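Local coordinates for genome polyprotein (Chicken sicinivirus JSY, PDB 6QWT), which probably acts as the viral RNA-dependent RNA polymerase 3Dpol, the C-terminal part of the polyprotein, which copies the RNA genome, at residues A[35-40]-A[160-165]; A[44-49]-A[168-173]; A[15-20]-A[155-160]. All coordinates share one frame; numbering follows the deposited sequence.

Contact 1 (A[35-40]-A[160-165])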
ATOM      1  N   GLU A  35     -13.783  12.493  -9.692  1.00 25.10           N
ATOM      2  CA  GLU A  35     -14.273  11.814 -10.880  1.00 27.66           C
ATOM      3  C   GLU A  35     -13.332  10.662 -11.196  1.00 25.99           C
ATOM      4  O   GLU A  35     -12.195  10.635 -10.713  1.00 21.59           O
ATOM      5  CB  GLU A  35     -14.365  12.771 -12.078  1.00 26.74           C
ATOM      6  CG  GLU A  35     -15.505  13.773 -11.993  1.00 31.70           C
ATOM      7  CD  GLU A  35     -15.522  14.735 -13.165  1.00 39.33           C
ATOM      8  OE1 GLU A  35     -14.856  14.446 -14.182  1.00 38.20           O
ATOM      9  OE2 GLU A  35     -16.196  15.781 -13.069  1.00 42.38           O
ATOM     10  N   PRO A  36     -13.782   9.684 -11.987  1.00 22.49           N
ATOM     11  CA  PRO A  36     -12.886   8.588 -12.379  1.00 25.12           C
ATOM     12  C   PRO A  36     -11.656   9.105 -13.111  1.00 26.33           C
ATOM     13  O   PRO A  36     -11.736  10.034 -13.917  1.00 21.96           O
ATOM     14  CB  PRO A  36     -13.762   7.724 -13.291  1.00 27.09           C
ATOM     15  CG  PRO A  36     -15.158   8.002 -12.836  1.00 25.09           C
ATOM     16  CD  PRO A  36     -15.163   9.453 -12.446  1.00 23.79           C
ATOM     17  N   ALA A  37     -10.510   8.491 -12.816  1.00 25.19           N
ATOM     18  CA  ALA A  37      -9.250   8.911 -13.410  1.00 26.87           C
ATOM     19  C   ALA A  37      -9.289   8.778 -14.928  1.00 23.44           C
ATOM     20  O   ALA A  37     -10.016   7.952 -15.487  1.00 20.67           O
ATOM     21  CB  ALA A  37      -8.091   8.081 -12.856  1.00 21.98           C
ATOM     22  N   VAL A  38      -8.488   9.608 -15.593  1.00 22.96           N
ATOM     23  CA  VAL A  38      -8.355   9.546 -17.042  1.00 23.17           C
ATOM     24  C   VAL A  38      -7.688   8.228 -17.422  1.00 23.04           C
ATOM     25  O   VAL A  38      -6.568   7.932 -16.990  1.00 20.94           O
ATOM     26  CB  VAL A  38      -7.559  10.746 -17.569  1.00 23.34           C
ATOM     27  CG1 VAL A  38      -7.270  10.587 -19.058  1.00 21.04           C
ATOM     28  CG2 VAL A  38      -8.309  12.037 -17.301  1.00 22.66           C
ATOM     29  N   LEU A  39      -8.372   7.423 -18.231  1.00 20.66           N
ATOM     30  CA  LEU A  39      -7.781   6.194 -18.738  1.00 24.89           C
ATOM     31  C   LEU A  39      -7.475   6.238 -20.227  1.00 25.47           C
ATOM     32  O   LEU A  39      -6.583   5.512 -20.677  1.00 22.75           O
ATOM     33  CB  LEU A  39      -8.697   4.995 -18.445  1.00 23.54           C
ATOM     34  CG  LEU A  39      -9.075   4.777 -16.973  1.00 24.31           C
ATOM     35  CD1 LEU A  39     -10.006   3.586 -16.822  1.00 25.98           C
ATOM     36  CD2 LEU A  39      -7.838   4.602 -16.094  1.00 22.62           C
ATOM     37  N   SER A  40      -8.165   7.077 -20.994  1.00 23.24           N
ATOM     38  CA  SER A  40      -8.018   7.120 -22.442  1.00 25.92           C
ATOM     39  C   SER A  40      -7.140   8.293 -22.861  1.00 27.46           C
ATOM     40  O   SER A  40      -7.192   9.370 -22.257  1.00 27.01           O
ATOM     41  CB  SER A  40      -9.386   7.227 -23.121  1.00 26.01           C
ATOM     42  OG  SER A  40      -9.263   7.697 -24.451  1.00 28.78           O
ATOM     43  N   GLU A 160      -9.785   4.518 -10.784  1.00 25.76           N
ATOM     44  CA  GLU A 160     -10.153   4.939  -9.438  1.00 24.49           C
ATOM     45  C   GLU A 160     -10.628   6.385  -9.474  1.00 26.90           C
ATOM     46  O   GLU A 160     -10.353   7.122 -10.421  1.00 24.73           O
ATOM     47  CB  GLU A 160      -8.976   4.802  -8.464  1.00 24.92           C
ATOM     48  CG  GLU A 160      -7.988   5.964  -8.551  1.00 28.97           C
ATOM     49  CD  GLU A 160      -6.674   5.689  -7.844  1.00 31.59           C
ATOM     50  OE1 GLU A 160      -5.618   6.103  -8.370  1.00 26.86           O
ATOM     51  OE2 GLU A 160      -6.699   5.065  -6.762  1.00 36.70           O
ATOM     52  N   LEU A 161     -11.344   6.782  -8.419  1.00 22.96           N
ATOM     53  CA  LEU A 161     -11.749   8.174  -8.272  1.00 24.13           C
ATOM     54  C   LEU A 161     -10.538   9.050  -7.976  1.00 25.83           C
ATOM     55  O   LEU A 161      -9.658   8.680  -7.193  1.00 24.38           O
ATOM     56  CB  LEU A 161     -12.778   8.322  -7.149  1.00 24.97           C
ATOM     57  CG  LEU A 161     -14.203   7.813  -7.388  1.00 26.38           C
ATOM     58  CD1 LEU A 161     -15.083   8.139  -6.191  1.00 26.17           C
ATOM     59  CD2 LEU A 161     -14.797   8.391  -8.668  1.00 24.53           C
ATOM     60  N   ARG A 162     -10.494  10.221  -8.609  1.00 22.45           N
ATOM     61  CA  ARG A 162      -9.417  11.179  -8.404  1.00 24.71           C
ATOM     62  C   ARG A 162     -10.005  12.576  -8.286  1.00 24.68           C
ATOM     63  O   ARG A 162     -11.091  12.852  -8.804  1.00 26.90           O
ATOM     64  CB  ARG A 162      -8.395  11.137  -9.551  1.00 25.65           C
ATOM     65  CG  ARG A 162      -7.759   9.775  -9.764  1.00 26.70           C
ATOM     66  CD  ARG A 162      -6.666   9.517  -8.753  1.00 25.78           C
ATOM     67  NE  ARG A 162      -5.387  10.051  -9.210  1.00 32.21           N
ATOM     68  CZ  ARG A 162      -4.347  10.284  -8.419  1.00 39.07           C
ATOM     69  NH1 ARG A 162      -4.430  10.031  -7.118  1.00 38.37           N
ATOM     70  NH2 ARG A 162      -3.223  10.772  -8.930  1.00 33.92           N
ATOM     71  N   GLY A 163      -9.277  13.455  -7.599  1.00 20.98           N
ATOM     72  CA  GLY A 163      -9.672  14.850  -7.558  1.00 26.07           C
ATOM     73  C   GLY A 163      -9.796  15.437  -8.951  1.00 31.07           C
ATOM     74  O   GLY A 163      -9.081  15.053  -9.877  1.00 26.48           O
ATOM     75  N   VAL A 164     -10.731  16.381  -9.098  1.00 28.08           N
ATOM     76  CA  VAL A 164     -11.018  16.944 -10.416  1.00 27.77           C
ATOM     77  C   VAL A 164      -9.797  17.651 -10.988  1.00 28.99           C
ATOM     78  O   VAL A 164      -9.656  17.766 -12.211  1.00 29.41           O
ATOM     79  CB  VAL A 164     -12.229  17.893 -10.346  1.00 31.89           C
ATOM     80  CG1 VAL A 164     -13.524  17.094 -10.321  1.00 27.53           C
ATOM     81  CG2 VAL A 164     -12.122  18.810  -9.131  1.00 25.68           C
ATOM     82  N   ASP A 165      -8.904  18.138 -10.125  1.00 28.84           N
ATOM     83  CA  ASP A 165      -7.664  18.734 -10.608  1.00 32.76           C
ATOM     84  C   ASP A 165      -6.763  17.681 -11.244  1.00 31.90           C
ATOM     85  O   ASP A 165      -6.180  17.916 -12.309  1.00 30.54           O
ATOM     86  CB  ASP A 165      -6.942  19.454  -9.464  1.00 36.64           C
ATOM     87  CG  ASP A 165      -6.654  18.541  -8.275  1.00 45.35           C
ATOM     88  OD1 ASP A 165      -7.554  17.774  -7.870  1.00 45.43           O
ATOM     89  OD2 ASP A 165      -5.525  18.596  -7.742  1.00 47.53           O
TER
HETATM   90  O   HOH W   1     -10.693   5.746 -13.505  1.00 25.36           O
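Glu35 and Arg162 pair across a two-stranded antiparallel sheet made by strands 34-36 and 161-163. The second strand overlaps the Lys-Asp-Glu-Leu-Arg sequence, which probably corresponds to the start of motif F of picornaviral polymerases, in the fingers. Glu35 and Arg162 form the hydrogen-bonded pair. Glu35 N donates to Arg162 O at 2.9 Å, and Arg162 N donates to Glu35 O at 2.7 Å. Next to them, Pro36 and Leu161 form the non-hydrogen-bonded pair. The register is then extended past the strand, where Ala37 N donates to Glu160 O at 2.8 Å.

The side chains of Glu35 and Arg162 start on the same face of the sheet but part at once. Glu35 runs out extended, and its OE1 makes a salt bridge with Arg45. Its OE2 lies 4.1 Å from Val164 CG1, where the two side chains meet at a slant. Arg162 turns away instead. Its chain is turned about CB-CG and CG-CD (chi2 -79°, chi3 -87°), and this carries the guanidinium off to Lys171, whose carbonyl oxygen binds NH2. Only the inner part of Arg162 therefore packs here. Its CG sits 3.5 Å from Ala37 CB, so the methyl group rests against the base of the arginine and not its charged end.

Pro36 and Leu161 lie alongside each other and point the same way. Both also touch Trp411, on strand 411-412. One leucine branch does the packing: CD2 lies against the peptide bond between Glu35 and Pro36, 3.7 Å from Pro36 N. Glu160 CB is directed away from residues 35-40, and OE2 forms a salt bridge with Arg173. On the backbone, a water donates to Ala37 O and weakly accepts from Glu160 N at 3.1 Å.

Contact 2 (A[44-49]-A[168-173])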
ATOM      1  N   ARG A  44     -11.843  13.764 -23.155  1.00 28.70           N
ATOM      2  CA  ARG A  44     -12.163  15.169 -23.382  1.00 29.68           C
ATOM      3  C   ARG A  44     -11.972  16.024 -22.136  1.00 32.69           C
ATOM      4  O   ARG A  44     -11.885  17.251 -22.251  1.00 33.41           O
ATOM      5  CB  ARG A  44     -13.600  15.307 -23.887  1.00 32.57           C
ATOM      6  N   ARG A  45     -11.904  15.413 -20.951  1.00 31.18           N
ATOM      7  CA  ARG A  45     -11.739  16.181 -19.724  1.00 29.17           C
ATOM      8  C   ARG A  45     -10.320  16.703 -19.530  1.00 32.19           C
ATOM      9  O   ARG A  45     -10.097  17.505 -18.615  1.00 31.73           O
ATOM     10  CB  ARG A  45     -12.140  15.336 -18.512  1.00 26.39           C
ATOM     11  CG  ARG A  45     -13.618  14.977 -18.459  1.00 26.18           C
ATOM     12  CD  ARG A  45     -13.892  13.956 -17.369  1.00 28.87           C
ATOM     13  NE  ARG A  45     -13.066  12.763 -17.530  1.00 24.75           N
ATOM     14  CZ  ARG A  45     -12.785  11.911 -16.550  1.00 27.47           C
ATOM     15  NH1 ARG A  45     -13.270  12.117 -15.333  1.00 25.51           N
ATOM     16  NH2 ARG A  45     -12.019  10.854 -16.785  1.00 22.68           N
ATOM     17  N   THR A  46      -9.364  16.278 -20.355  1.00 28.60           N
ATOM     18  CA  THR A  46      -7.977  16.699 -20.222  1.00 32.14           C
ATOM     19  C   THR A  46      -7.405  17.061 -21.587  1.00 31.87           C
ATOM     20  O   THR A  46      -7.825  16.530 -22.619  1.00 31.71           O
ATOM     21  CB  THR A  46      -7.104  15.604 -19.570  1.00 28.92           C
ATOM     22  OG1 THR A  46      -5.763  16.085 -19.412  1.00 26.47           O
ATOM     23  CG2 THR A  46      -7.084  14.340 -20.424  1.00 27.13           C
ATOM     24  N   GLU A  47      -6.444  17.981 -21.577  1.00 30.66           N
ATOM     25  CA  GLU A  47      -5.672  18.322 -22.764  1.00 36.19           C
ATOM     26  C   GLU A  47      -4.345  17.578 -22.829  1.00 36.53           C
ATOM     27  O   GLU A  47      -3.624  17.709 -23.823  1.00 33.34           O
ATOM     28  CB  GLU A  47      -5.416  19.833 -22.815  1.00 36.57           C
ATOM     29  CG  GLU A  47      -6.675  20.676 -22.730  1.00 45.05           C
ATOM     30  CD  GLU A  47      -7.482  20.641 -24.010  1.00 52.91           C
ATOM     31  OE1 GLU A  47      -7.030  21.238 -25.011  1.00 60.56           O
ATOM     32  OE2 GLU A  47      -8.565  20.018 -24.018  1.00 60.49           O
ATOM     33  N   ALA A  48      -4.012  16.805 -21.801  1.00 28.46           N
ATOM     34  CA  ALA A  48      -2.742  16.103 -21.719  1.00 27.16           C
ATOM     35  C   ALA A  48      -2.876  14.668 -22.221  1.00 27.80           C
ATOM     36  O   ALA A  48      -3.973  14.157 -22.466  1.00 28.76           O
ATOM     37  CB  ALA A  48      -2.218  16.116 -20.279  1.00 27.60           C
ATOM     38  N   ASP A  49      -1.724  14.021 -22.373  1.00 32.41           N
ATOM     39  CA  ASP A  49      -1.635  12.622 -22.771  1.00 28.50           C
ATOM     40  C   ASP A  49      -1.383  11.791 -21.519  1.00 28.84           C
ATOM     41  O   ASP A  49      -0.344  11.948 -20.868  1.00 26.68           O
ATOM     42  CB  ASP A  49      -0.515  12.430 -23.795  1.00 30.65           C
ATOM     43  CG  ASP A  49      -0.467  11.026 -24.370  1.00 33.01           C
ATOM     44  OD1 ASP A  49      -1.225  10.154 -23.902  1.00 35.10           O
ATOM     45  OD2 ASP A  49       0.338  10.800 -25.298  1.00 36.53           O
ATOM     46  N   ALA A 168      -8.113  16.735 -14.705  1.00 27.57           N
ATOM     47  CA  ALA A 168      -7.797  17.717 -15.738  1.00 28.08           C
ATOM     48  C   ALA A 168      -6.332  17.657 -16.152  1.00 28.80           C
ATOM     49  O   ALA A 168      -6.000  17.986 -17.295  1.00 33.85           O
ATOM     50  CB  ALA A 168      -8.152  19.121 -15.247  1.00 26.05           C
ATOM     51  N   ALA A 169      -5.447  17.245 -15.248  1.00 29.26           N
ATOM     52  CA  ALA A 169      -4.029  17.114 -15.554  1.00 30.47           C
ATOM     53  C   ALA A 169      -3.643  15.717 -16.033  1.00 27.01           C
ATOM     54  O   ALA A 169      -2.467  15.490 -16.336  1.00 27.29           O
ATOM     55  CB  ALA A 169      -3.188  17.491 -14.327  1.00 28.24           C
ATOM     56  N   ALA A 170      -4.599  14.786 -16.103  1.00 27.12           N
ATOM     57  CA  ALA A 170      -4.358  13.398 -16.512  1.00 26.42           C
ATOM     58  C   ALA A 170      -3.371  12.688 -15.587  1.00 27.80           C
ATOM     59  O   ALA A 170      -2.661  11.770 -16.006  1.00 28.34           O
ATOM     60  CB  ALA A 170      -3.883  13.312 -17.967  1.00 24.97           C
ATOM     61  N   LYS A 171      -3.329  13.098 -14.317  1.00 25.88           N
ATOM     62  CA  LYS A 171      -2.443  12.485 -13.324  1.00 25.55           C
ATOM     63  C   LYS A 171      -3.141  11.264 -12.733  1.00 26.46           C
ATOM     64  O   LYS A 171      -3.747  11.311 -11.662  1.00 29.54           O
ATOM     65  CB  LYS A 171      -2.073  13.484 -12.236  1.00 24.71           C
ATOM     66  CG  LYS A 171      -1.155  14.607 -12.665  1.00 31.00           C
ATOM     67  CD  LYS A 171      -0.946  15.565 -11.505  1.00 37.56           C
ATOM     68  CE  LYS A 171      -0.107  16.768 -11.898  1.00 47.97           C
ATOM     69  NZ  LYS A 171       0.025  17.722 -10.758  1.00 46.92           N
ATOM     70  N   THR A 172      -3.044  10.149 -13.444  1.00 25.10           N
ATOM     71  CA  THR A 172      -3.610   8.891 -12.985  1.00 26.54           C
ATOM     72  C   THR A 172      -2.485   7.926 -12.637  1.00 25.13           C
ATOM     73  O   THR A 172      -1.457   7.881 -13.320  1.00 27.22           O
ATOM     74  CB  THR A 172      -4.535   8.292 -14.043  1.00 25.87           C
ATOM     75  OG1 THR A 172      -3.777   7.492 -14.956  1.00 34.08           O
ATOM     76  CG2 THR A 172      -5.221   9.409 -14.800  1.00 20.36           C
ATOM     77  N   ARG A 173      -2.680   7.173 -11.560  1.00 22.74           N
ATOM     78  CA  ARG A 173      -1.633   6.317 -11.032  1.00 26.99           C
ATOM     79  C   ARG A 173      -1.560   5.009 -11.815  1.00 25.27           C
ATOM     80  O   ARG A 173      -2.435   4.675 -12.620  1.00 23.40           O
ATOM     81  CB  ARG A 173      -1.864   6.038  -9.546  1.00 22.32           C
ATOM     82  CG  ARG A 173      -2.005   7.292  -8.696  1.00 23.31           C
ATOM     83  CD  ARG A 173      -1.907   6.970  -7.215  1.00 31.32           C
ATOM     84  NE  ARG A 173      -3.137   6.368  -6.707  1.00 30.39           N
ATOM     85  CZ  ARG A 173      -3.193   5.573  -5.646  1.00 36.09           C
ATOM     86  NH1 ARG A 173      -2.086   5.283  -4.978  1.00 34.27           N
ATOM     87  NH2 ARG A 173      -4.356   5.067  -5.252  1.00 30.63           N
TER
HETATM   88  O   HOH W   2      -5.476  19.578 -19.374  1.00 34.82           O
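An ST turn that begins at Thr46 sits against the C-terminal end of helix 164-168, and Thr46 and Ala168 make the one direct hydrogen bond between the two segments. Thr46 OG1 donates to Ala168 O at 2.9 Å. It comes from above the carbonyl plane, 58° out of it, and not along a lone pair. Thr46 OG1 also accepts from Ala48 N at 3.0 Å, which closes the turn. With OG1 placed opposite the backbone N (chi1 -178°), the hydroxyl can serve both bonds, and these fix its rotation.

A water adds a second link. It accepts from Glu47 N at 2.9 Å and donates to Ala168 O at 2.7 Å. Ala168 O, near the helix end, is thus gripped by the hydroxyl and the water together. Segment 168-173 lies in the region corresponding to polymerase motif F, and its chain leaves the helix through a Schellman motif at Ala170, which has positive phi.

The Ala170 methyl group points toward the loop 44-49. It packs against the hydroxyl side of Thr46 and lies 4.0 Å from Ala48 CB. Helix 50-54 closes over these methyl groups: Val50 touches Ala170 and Val53 touches Ala48. Ala48 CB also lies 4.0 Å from Ala169 O.

Contact 3 (A[15-20]-A[155-160])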
ATOM      1  N   VAL A  15      -4.460  -2.874 -22.238  1.00 27.06           N
ATOM      2  CA  VAL A  15      -4.649  -1.881 -21.183  1.00 23.90           C
ATOM      3  C   VAL A  15      -6.080  -1.358 -21.287  1.00 27.65           C
ATOM      4  O   VAL A  15      -6.415  -0.704 -22.290  1.00 24.34           O
ATOM      5  CB  VAL A  15      -3.633  -0.736 -21.299  1.00 23.97           C
ATOM      6  CG1 VAL A  15      -3.874   0.303 -20.213  1.00 22.75           C
ATOM      7  CG2 VAL A  15      -2.209  -1.276 -21.225  1.00 23.65           C
ATOM      8  N   PRO A  16      -6.944  -1.620 -20.305  1.00 29.32           N
ATOM      9  CA  PRO A  16      -8.323  -1.115 -20.382  1.00 22.32           C
ATOM     10  C   PRO A  16      -8.350   0.407 -20.443  1.00 27.75           C
ATOM     11  O   PRO A  16      -7.698   1.089 -19.647  1.00 26.88           O
ATOM     12  CB  PRO A  16      -8.968  -1.646 -19.095  1.00 25.92           C
ATOM     13  CG  PRO A  16      -8.125  -2.827 -18.700  1.00 23.74           C
ATOM     14  CD  PRO A  16      -6.727  -2.469 -19.120  1.00 27.53           C
ATOM     15  N   ARG A  17      -9.105   0.936 -21.407  1.00 21.25           N
ATOM     16  CA  ARG A  17      -9.206   2.374 -21.624  1.00 25.32           C
ATOM     17  C   ARG A  17     -10.565   2.941 -21.238  1.00 26.88           C
ATOM     18  O   ARG A  17     -10.775   4.152 -21.362  1.00 24.85           O
ATOM     19  CB  ARG A  17      -8.905   2.713 -23.090  1.00 27.48           C
ATOM     20  CG  ARG A  17      -7.521   2.285 -23.561  1.00 25.34           C
ATOM     21  CD  ARG A  17      -6.423   3.050 -22.834  1.00 22.74           C
ATOM     22  NE  ARG A  17      -5.089   2.668 -23.293  1.00 26.69           N
ATOM     23  CZ  ARG A  17      -3.982   3.347 -23.006  1.00 25.75           C
ATOM     24  NH1 ARG A  17      -2.807   2.935 -23.461  1.00 21.42           N
ATOM     25  NH2 ARG A  17      -4.054   4.445 -22.267  1.00 23.99           N
ATOM     26  N   ARG A  18     -11.492   2.105 -20.779  1.00 26.28           N
ATOM     27  CA  ARG A  18     -12.793   2.550 -20.305  1.00 34.92           C
ATOM     28  C   ARG A  18     -12.917   2.257 -18.815  1.00 30.92           C
ATOM     29  O   ARG A  18     -12.536   1.178 -18.350  1.00 27.97           O
ATOM     30  CB  ARG A  18     -13.927   1.865 -21.076  1.00 35.71           C
ATOM     31  CG  ARG A  18     -15.314   2.345 -20.691  1.00 41.81           C
ATOM     32  CD  ARG A  18     -16.385   1.522 -21.382  1.00 50.26           C
ATOM     33  NE  ARG A  18     -16.066   1.296 -22.788  1.00 54.62           N
ATOM     34  CZ  ARG A  18     -16.440   2.102 -23.776  1.00 56.79           C
ATOM     35  NH1 ARG A  18     -16.105   1.821 -25.026  1.00 52.03           N
ATOM     36  NH2 ARG A  18     -17.147   3.193 -23.514  1.00 60.48           N
ATOM     37  N   SER A  19     -13.450   3.223 -18.074  1.00 29.05           N
ATOM     38  CA  SER A  19     -13.599   3.082 -16.633  1.00 27.76           C
ATOM     39  C   SER A  19     -14.807   2.219 -16.297  1.00 29.01           C
ATOM     40  O   SER A  19     -15.841   2.283 -16.967  1.00 26.72           O
ATOM     41  CB  SER A  19     -13.739   4.454 -15.973  1.00 29.98           C
ATOM     42  OG  SER A  19     -13.985   4.333 -14.580  1.00 30.23           O
ATOM     43  N   LYS A  20     -14.663   1.401 -15.254  1.00 31.03           N
ATOM     44  CA  LYS A  20     -15.780   0.642 -14.706  1.00 30.92           C
ATOM     45  C   LYS A  20     -16.629   1.460 -13.744  1.00 31.02           C
ATOM     46  O   LYS A  20     -17.679   0.977 -13.304  1.00 24.36           O
ATOM     47  CB  LYS A  20     -15.267  -0.613 -13.993  1.00 31.76           C
ATOM     48  CG  LYS A  20     -14.283  -1.432 -14.808  1.00 37.17           C
ATOM     49  CD  LYS A  20     -14.832  -2.814 -15.120  1.00 44.65           C
ATOM     50  CE  LYS A  20     -13.724  -3.753 -15.575  1.00 55.76           C
ATOM     51  NZ  LYS A  20     -12.723  -4.002 -14.498  1.00 54.77           N
ATOM     52  N   THR A 155       1.401  -3.925 -16.122  1.00 30.77           N
ATOM     53  CA  THR A 155       1.194  -2.531 -15.746  1.00 29.72           C
ATOM     54  C   THR A 155      -0.085  -2.002 -16.384  1.00 27.72           C
ATOM     55  O   THR A 155      -0.295  -2.165 -17.590  1.00 26.43           O
ATOM     56  CB  THR A 155       2.385  -1.667 -16.174  1.00 25.34           C
ATOM     57  OG1 THR A 155       3.587  -2.187 -15.594  1.00 28.60           O
ATOM     58  CG2 THR A 155       2.190  -0.225 -15.729  1.00 22.83           C
ATOM     59  N   PHE A 156      -0.926  -1.362 -15.575  1.00 25.60           N
ATOM     60  CA  PHE A 156      -2.161  -0.755 -16.043  1.00 24.20           C
ATOM     61  C   PHE A 156      -2.312   0.634 -15.440  1.00 25.12           C
ATOM     62  O   PHE A 156      -1.650   0.989 -14.461  1.00 24.54           O
ATOM     63  CB  PHE A 156      -3.391  -1.604 -15.675  1.00 24.83           C
ATOM     64  CG  PHE A 156      -3.377  -2.987 -16.265  1.00 30.97           C
ATOM     65  CD1 PHE A 156      -3.509  -3.172 -17.632  1.00 30.27           C
ATOM     66  CD2 PHE A 156      -3.242  -4.102 -15.451  1.00 30.47           C
ATOM     67  CE1 PHE A 156      -3.501  -4.443 -18.179  1.00 28.96           C
ATOM     68  CE2 PHE A 156      -3.233  -5.376 -15.992  1.00 33.57           C
ATOM     69  CZ  PHE A 156      -3.363  -5.546 -17.357  1.00 32.45           C
ATOM     70  N   LEU A 157      -3.192   1.424 -16.046  1.00 25.19           N
ATOM     71  CA  LEU A 157      -3.644   2.665 -15.435  1.00 25.35           C
ATOM     72  C   LEU A 157      -4.696   2.343 -14.381  1.00 25.16           C
ATOM     73  O   LEU A 157      -5.640   1.583 -14.637  1.00 21.73           O
ATOM     74  CB  LEU A 157      -4.210   3.603 -16.500  1.00 24.90           C
ATOM     75  CG  LEU A 157      -3.252   3.937 -17.642  1.00 26.43           C
ATOM     76  CD1 LEU A 157      -3.950   4.746 -18.726  1.00 20.08           C
ATOM     77  CD2 LEU A 157      -2.036   4.679 -17.109  1.00 25.52           C
ATOM     78  N   LYS A 158      -4.523   2.899 -13.188  1.00 29.88           N
ATOM     79  CA  LYS A 158      -5.386   2.541 -12.068  1.00 26.52           C
ATOM     80  C   LYS A 158      -6.735   3.229 -12.216  1.00 22.96           C
ATOM     81  O   LYS A 158      -6.827   4.461 -12.165  1.00 24.16           O
ATOM     82  CB  LYS A 158      -4.734   2.904 -10.737  1.00 30.87           C
ATOM     83  CG  LYS A 158      -5.508   2.359  -9.541  1.00 27.71           C
ATOM     84  CD  LYS A 158      -4.860   2.678  -8.199  1.00 33.18           C
ATOM     85  CE  LYS A 158      -5.014   1.486  -7.257  1.00 39.46           C
ATOM     86  NZ  LYS A 158      -3.723   1.182  -6.584  1.00 45.98           N
ATOM     87  N   ASP A 159      -7.782   2.429 -12.380  1.00 22.74           N
ATOM     88  CA  ASP A 159      -9.154   2.911 -12.503  1.00 25.25           C
ATOM     89  C   ASP A 159      -9.683   3.228 -11.108  1.00 25.98           C
ATOM     90  O   ASP A 159      -9.983   2.318 -10.330  1.00 26.84           O
ATOM     91  CB  ASP A 159      -9.992   1.845 -13.197  1.00 25.52           C
ATOM     92  CG  ASP A 159     -11.402   2.313 -13.533  1.00 27.86           C
ATOM     93  OD1 ASP A 159     -12.179   1.464 -14.021  1.00 28.37           O
ATOM     94  OD2 ASP A 159     -11.742   3.502 -13.317  1.00 25.65           O
ATOM     95  N   GLU A 160      -9.785   4.518 -10.784  1.00 25.76           N
ATOM     96  CA  GLU A 160     -10.153   4.939  -9.438  1.00 24.49           C
ATOM     97  C   GLU A 160     -10.628   6.385  -9.474  1.00 26.90           C
ATOM     98  O   GLU A 160     -10.353   7.122 -10.421  1.00 24.73           O
ATOM     99  CB  GLU A 160      -8.976   4.802  -8.464  1.00 24.92           C
ATOM    100  CG  GLU A 160      -7.988   5.964  -8.551  1.00 28.97           C
ATOM    101  CD  GLU A 160      -6.674   5.689  -7.844  1.00 31.59           C
ATOM    102  OE1 GLU A 160      -5.618   6.103  -8.370  1.00 26.86           O
ATOM    103  OE2 GLU A 160      -6.699   5.065  -6.762  1.00 36.70           O
TER
HETATM  104  O   HOH W   3      -5.914   0.482 -17.501  1.00 26.30           O
HETATM  105  O   HOH W   4     -11.048  -0.398 -16.158  1.00 35.41           O
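Segments 15-20 and 155-160 run in nearly the same direction, 20° apart end to end, with Val15 nearest Phe156 and Ser19 nearest Asp159. Asp159 carries the polar grip. Ser19 OG donates to its OD2 at 2.7 Å, and Lys20 N donates to its OD1 at 2.8 Å in a nearly straight bond (169°). Both oxygens use their syn lone pairs, and the two bonds, one to each oxygen, limit the rotation of the carboxylate. Asp159 CG lies opposite the backbone N (chi1 -173°), which reaches the carboxylate out to the N-terminal loop. A water that donates to OD1 and to Arg18 O adds a further link. Ser19 OG is also hydrogen-bonded to Leu21 N.

Asp159 comes from the Lys-Asp-Glu sequence that appears to open polymerase motif F, just after strand 152-157. On that strand the packing is mostly apolar. Val15 CA lies at the edge of the Phe156 ring, 3.9 Å from CD1. Pro16 CD approaches CD1 of the same ring at 3.6 Å. Beyond it, a second water donates to both Pro16 O and Leu157 O. Arg17 crosses Leu157 at a slant, with NH2 3.6 Å from CD1. That same NH2 makes a salt bridge with Asp51 of helix 50-54.

All three contacts fasten N-terminal segments to one continuous part of the chain, residues 155-173, which overlaps the probable motif F. Segments 15-20, 35-40 and 44-49 come first in the sequence and meet 155-160, 160-165 and 168-173 in the same order. The centres of contacts 1 and 2 are about 8 Å apart, those of 1 and 3 about 10 Å, and those of 2 and 3 about 13 Å. Contacts 1 and 3 share Glu160. Contact 3 lies on strand 152-157 of the five-stranded sheet, and contact 2 leads into its edge strand 174-177. The N-terminal region thus packs along the region corresponding to motif F, which lines the nucleotide channel in related polymerases.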